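PDB 3BO5: histone-lysine N-methyltransferase SETMAR from Homo sapiens, which methylates histone H3 through its SET domain and, fused to a mariner transposase, takes part in DNA double-strand break repair. Local coordinates for residues D16-C19 / G20-L24; S163-Q166 / R167-L171. The protein carries 2 engineered substitutions. All coordinates share one frame; numbering follows the deposited sequence.

Contact 1 of 2, residues D16-C19 / G20-L24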
loop_
_atom_site.group_PDB
_atom_site.type_symbol
_atom_site.label_atom_id
_atom_site.label_comp_id
_atom_site.label_asym_id
_atom_site.label_seq_id
_atom_site.Cartn_x
_atom_site.Cartn_y
_atom_site.Cartn_z
ATOM N N ASP A 16 -16.218 5.316 11.832
ATOM C CA ASP A 16 -15.082 4.536 11.349
ATOM C C ASP A 16 -15.088 4.425 9.838
ATOM O O ASP A 16 -15.933 3.737 9.306
ATOM C CB ASP A 16 -15.164 3.111 11.893
ATOM C CG ASP A 16 -13.923 2.274 11.532
ATOM O OD1 ASP A 16 -13.863 1.077 11.897
ATOM O OD2 ASP A 16 -13.024 2.797 10.832
ATOM N N VAL A 17 -14.170 5.114 9.172
ATOM C CA VAL A 17 -14.207 5.052 7.718
ATOM C C VAL A 17 -13.978 3.623 7.196
ATOM O O VAL A 17 -14.417 3.289 6.068
ATOM C CB VAL A 17 -13.162 6.029 7.146
ATOM C CG1 VAL A 17 -13.139 5.917 5.599
ATOM C CG2 VAL A 17 -13.527 7.462 7.616
ATOM N N ALA A 18 -13.290 2.801 8.000
ATOM C CA ALA A 18 -12.966 1.420 7.671
ATOM C C ALA A 18 -14.063 0.443 8.045
ATOM O O ALA A 18 -13.854 -0.750 7.920
ATOM C CB ALA A 18 -11.659 1.012 8.290
ATOM N N CYS A 19 -15.189 0.965 8.540
ATOM C CA CYS A 19 -16.411 0.153 8.693
ATOM C C CYS A 19 -16.130 -1.091 9.555
ATOM O O CYS A 19 -16.655 -2.177 9.298
ATOM C CB CYS A 19 -16.894 -0.262 7.308
ATOM S SG CYS A 19 -17.350 1.179 6.316
ATOM N N GLY A 20 -15.276 -0.935 10.563
ATOM C CA GLY A 20 -15.045 -2.064 11.499
ATOM C C GLY A 20 -14.145 -3.168 10.924
ATOM O O GLY A 20 -13.914 -4.199 11.566
ATOM N N GLN A 21 -13.645 -2.942 9.701
ATOM C CA GLN A 21 -12.939 -3.979 8.918
ATOM C C GLN A 21 -11.435 -4.030 9.149
ATOM O O GLN A 21 -10.770 -4.910 8.619
ATOM C CB GLN A 21 -13.279 -3.905 7.402
ATOM C CG GLN A 21 -14.776 -4.198 7.063
ATOM C CD GLN A 21 -15.142 -4.116 5.592
ATOM O OE1 GLN A 21 -14.530 -4.739 4.742
ATOM N NE2 GLN A 21 -16.178 -3.356 5.290
ATOM N N GLU A 22 -10.902 -3.119 9.977
ATOM C CA GLU A 22 -9.459 -3.159 10.295
ATOM C C GLU A 22 -9.316 -3.367 11.788
ATOM O O GLU A 22 -10.311 -3.340 12.498
ATOM C CB GLU A 22 -8.799 -1.827 9.901
ATOM C CG GLU A 22 -8.972 -1.541 8.403
ATOM C CD GLU A 22 -8.048 -2.329 7.521
ATOM O OE1 GLU A 22 -8.102 -2.019 6.303
ATOM O OE2 GLU A 22 -7.266 -3.251 7.982
ATOM N N ASN A 23 -8.097 -3.537 12.237
ATOM C CA ASN A 23 -7.872 -3.772 13.660
ATOM C C ASN A 23 -8.304 -2.645 14.537
ATOM O O ASN A 23 -8.658 -2.871 15.693
ATOM C CB ASN A 23 -6.407 -3.959 13.910
ATOM C CG ASN A 23 -5.872 -5.230 13.322
ATOM O OD1 ASN A 23 -6.627 -6.236 13.118
ATOM N ND2 ASN A 23 -4.589 -5.216 13.025
ATOM N N LEU A 24 -8.161 -1.434 13.972
ATOM C CA LEU A 24 -8.485 -0.188 14.655
ATOM C C LEU A 24 -9.394 0.626 13.767
ATOM O O LEU A 24 -9.424 0.447 12.532
ATOM C CB LEU A 24 -7.203 0.560 14.945
ATOM C CG LEU A 24 -6.184 -0.139 15.816
ATOM C CD1 LEU A 24 -4.952 0.641 15.834
ATOM C CD2 LEU A 24 -6.732 -0.332 17.284
HETATM O O HOH W 1 -11.830 -0.752 11.470
#
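Asp16 reaches over the first of two turns into the second and takes the backbone N of Gly20 with its OD1, 2.8 Å away. Its CG lies opposite the backbone N about the CA-CB bond (chi1 -174°), which directs the carboxylate to the peptide groups that follow. OD2 accepts from the N of Ala18, also at 2.8 Å, and this makes an Asx turn. Both N-H groups come from above the carboxylate plane, Gly20 N lying 57° out of it. Asp16 also starts a type I turn that ends at Cys19. A type I' turn follows from Ala18 to Gln21, closed by Gln21 N on Ala18 O at 2.8 Å. The Asp16 side is the close-knit part. One water bridges Asp16 to the backbone of Glu22 and Leu24: it accepts from Glu22 N, 2.9 Å away, and has Asp16 OD1 and Leu24 O as possible acceptors for its own protons. With an alanine here instead of Asp16, the N-H groups of Ala18 and Gly20 would probably lose their carboxylate acceptor, and the water one of its partners. The solvent side is looser. Cys19, Gly20 and Gln21 are exposed there. Inward, the methyl of buried Ala18 rests on Glu22 CG at 3.7 Å. Glu22 turns its carboxylate to Tyr40 OH. This loop of the pre-SET region precedes strand 27-29. Asp16 OD2 also accepts from Val26 N, and Ala18 and Gln21 pack on Tyr40 of strand 39-40.

Contact 2 of 2, residues S163-Q166 / R167-L171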
loop_
_atom_site.group_PDB
_atom_site.type_symbol
_atom_site.label_atom_id
_atom_site.label_comp_id
_atom_site.label_asym_id
_atom_site.label_seq_id
_atom_site.Cartn_x
_atom_site.Cartn_y
_atom_site.Cartn_z
ATOM N N SER A 163 -6.275 -4.743 -19.709
ATOM C CA SER A 163 -7.302 -4.143 -20.577
ATOM C C SER A 163 -8.368 -3.447 -19.789
ATOM O O SER A 163 -8.847 -2.374 -20.219
ATOM C CB SER A 163 -7.881 -5.130 -21.571
ATOM O OG SER A 163 -6.818 -5.681 -22.277
ATOM N N GLU A 164 -8.724 -4.040 -18.622
ATOM C CA GLU A 164 -9.675 -3.358 -17.737
ATOM C C GLU A 164 -9.119 -2.024 -17.232
ATOM O O GLU A 164 -9.834 -1.063 -17.097
ATOM C CB GLU A 164 -10.065 -4.261 -16.592
ATOM C CG GLU A 164 -10.943 -3.548 -15.593
ATOM C CD GLU A 164 -12.373 -3.353 -16.094
ATOM O OE1 GLU A 164 -12.753 -3.895 -17.194
ATOM O OE2 GLU A 164 -13.103 -2.612 -15.409
ATOM N N VAL A 165 -7.826 -2.026 -16.929
ATOM C CA VAL A 165 -7.134 -0.767 -16.569
ATOM C C VAL A 165 -7.268 0.290 -17.653
ATOM O O VAL A 165 -7.698 1.415 -17.416
ATOM C CB VAL A 165 -5.681 -0.983 -16.199
ATOM C CG1 VAL A 165 -4.944 0.411 -16.110
ATOM C CG2 VAL A 165 -5.697 -1.692 -14.827
ATOM N N GLN A 166 -6.945 -0.129 -18.876
ATOM C CA GLN A 166 -7.120 0.774 -20.004
ATOM C C GLN A 166 -8.534 1.293 -20.124
ATOM O O GLN A 166 -8.751 2.469 -20.398
ATOM C CB GLN A 166 -6.806 0.063 -21.302
ATOM C CG GLN A 166 -5.378 -0.254 -21.419
ATOM C CD GLN A 166 -4.552 1.017 -21.575
ATOM O OE1 GLN A 166 -3.715 1.308 -20.736
ATOM N NE2 GLN A 166 -4.823 1.795 -22.643
ATOM N N ARG A 167 -9.502 0.412 -19.969
ATOM C CA ARG A 167 -10.889 0.775 -20.052
ATOM C C ARG A 167 -11.257 1.828 -19.014
ATOM O O ARG A 167 -11.921 2.816 -19.321
ATOM C CB ARG A 167 -11.703 -0.509 -19.918
ATOM C CG ARG A 167 -13.059 -0.495 -20.602
ATOM C CD ARG A 167 -13.946 -1.656 -20.147
ATOM N NE ARG A 167 -14.124 -1.645 -18.678
ATOM C CZ ARG A 167 -14.976 -0.850 -18.040
ATOM N NH1 ARG A 167 -15.825 -0.047 -18.707
ATOM N NH2 ARG A 167 -14.993 -0.864 -16.730
ATOM N N ARG A 168 -10.827 1.633 -17.764
ATOM C CA ARG A 168 -11.169 2.579 -16.713
ATOM C C ARG A 168 -10.444 3.904 -16.822
ATOM O O ARG A 168 -11.015 4.971 -16.558
ATOM C CB ARG A 168 -10.831 1.947 -15.345
ATOM C CG ARG A 168 -11.640 0.720 -15.063
ATOM C CD ARG A 168 -11.420 0.212 -13.642
ATOM N NE ARG A 168 -12.284 -0.920 -13.335
ATOM C CZ ARG A 168 -12.542 -1.413 -12.119
ATOM N NH1 ARG A 168 -11.988 -0.887 -11.025
ATOM N NH2 ARG A 168 -13.365 -2.472 -12.012
ATOM N N ILE A 169 -9.164 3.848 -17.162
ATOM C CA ILE A 169 -8.379 5.068 -17.256
ATOM C C ILE A 169 -8.965 5.981 -18.323
ATOM O O ILE A 169 -8.990 7.199 -18.118
ATOM C CB ILE A 169 -6.867 4.813 -17.451
ATOM C CG1 ILE A 169 -6.568 4.199 -18.823
ATOM C CG2 ILE A 169 -6.312 3.940 -16.308
ATOM C CD1 ILE A 169 -5.077 4.044 -19.136
ATOM N N HIS A 170 -9.459 5.405 -19.413
ATOM C CA HIS A 170 -9.869 6.265 -20.522
ATOM C C HIS A 170 -11.114 7.063 -20.183
ATOM O O HIS A 170 -11.462 7.988 -20.908
ATOM C CB HIS A 170 -10.047 5.470 -21.784
ATOM C CG HIS A 170 -8.771 4.917 -22.315
ATOM N ND1 HIS A 170 -8.719 3.789 -23.114
ATOM C CD2 HIS A 170 -7.495 5.340 -22.174
ATOM C CE1 HIS A 170 -7.460 3.535 -23.423
ATOM N NE2 HIS A 170 -6.696 4.467 -22.874
ATOM N N LEU A 171 -11.763 6.714 -19.074
ATOM C CA LEU A 171 -12.971 7.403 -18.613
ATOM C C LEU A 171 -12.689 8.462 -17.548
ATOM O O LEU A 171 -13.585 9.222 -17.168
ATOM C CB LEU A 171 -13.967 6.396 -18.043
ATOM C CG LEU A 171 -14.198 5.080 -18.767
ATOM C CD1 LEU A 171 -14.901 4.173 -17.787
ATOM C CD2 LEU A 171 -15.022 5.254 -20.050
#
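Helix 162-169 of the SET domain carries a salt-bridge network in which Glu164 meets Arg167 and Arg168. Arg167 grips the carboxylate side-on with two nitrogens. Its NE gives to Glu164 OE1 at 3.0 Å, from above the carboxylate plane. Its NH2 gives to Glu164 OE2 at 2.9 Å, almost straight (175°) and on the syn side. The Arg167 chain bends at chi3 (57°), which folds the guanidinium back alongside Glu164. Arg168 approaches OE2 differently. Its NE, 2.8 Å from Glu164 OE2, meets the anti lone pair of that oxygen, and the guanidinium and carboxylate planes stand 78° apart. OE2 therefore accepts one short bond from each arginine, and this probably holds the carboxylate in its ionised form. The spacings of three and four residues put these side chains on one flank of the helix. The backbone bond from Arg168 N to Glu164 O, 2.9 Å, joins two members of the network. Arg168 NH1 turns to Asp198 and to Glu158 of strand 151-160, so the network links the helix to the sheet. On the buried flank, in the conformer given, Val165 CG1 meets Ile169 CG2 at 3.8 Å, and Val165 also packs on Leu160. Toward the C-terminal end, Gln166 O lies 3.0 Å above one face of the His170 ring, offset toward its rim. The Gln166 amide stands nearly perpendicular to that ring, with its NE2 3.3 Å from His170 CE1.

Overall arrangement
Both contacts are local, but they belong to different parts of the fold. Contact 1 shapes a surface loop of the pre-SET region ahead of strand 27-29. Contact 2 lies on helix 162-169 of the SET domain and is partly buried. Their centres are 29 Å apart, their nearest atoms are about 16 Å apart, and they share no element. Each has an acidic side chain at its centre. Asp16 binds backbone N-H groups and a water in a stretch without regular structure. Glu164 binds arginine side chains on a helix whose backbone bonds run separately. Contact 2 adds an apolar flank against strand 151-160, whereas in contact 1 Ala18 is the one buried residue among those that touch.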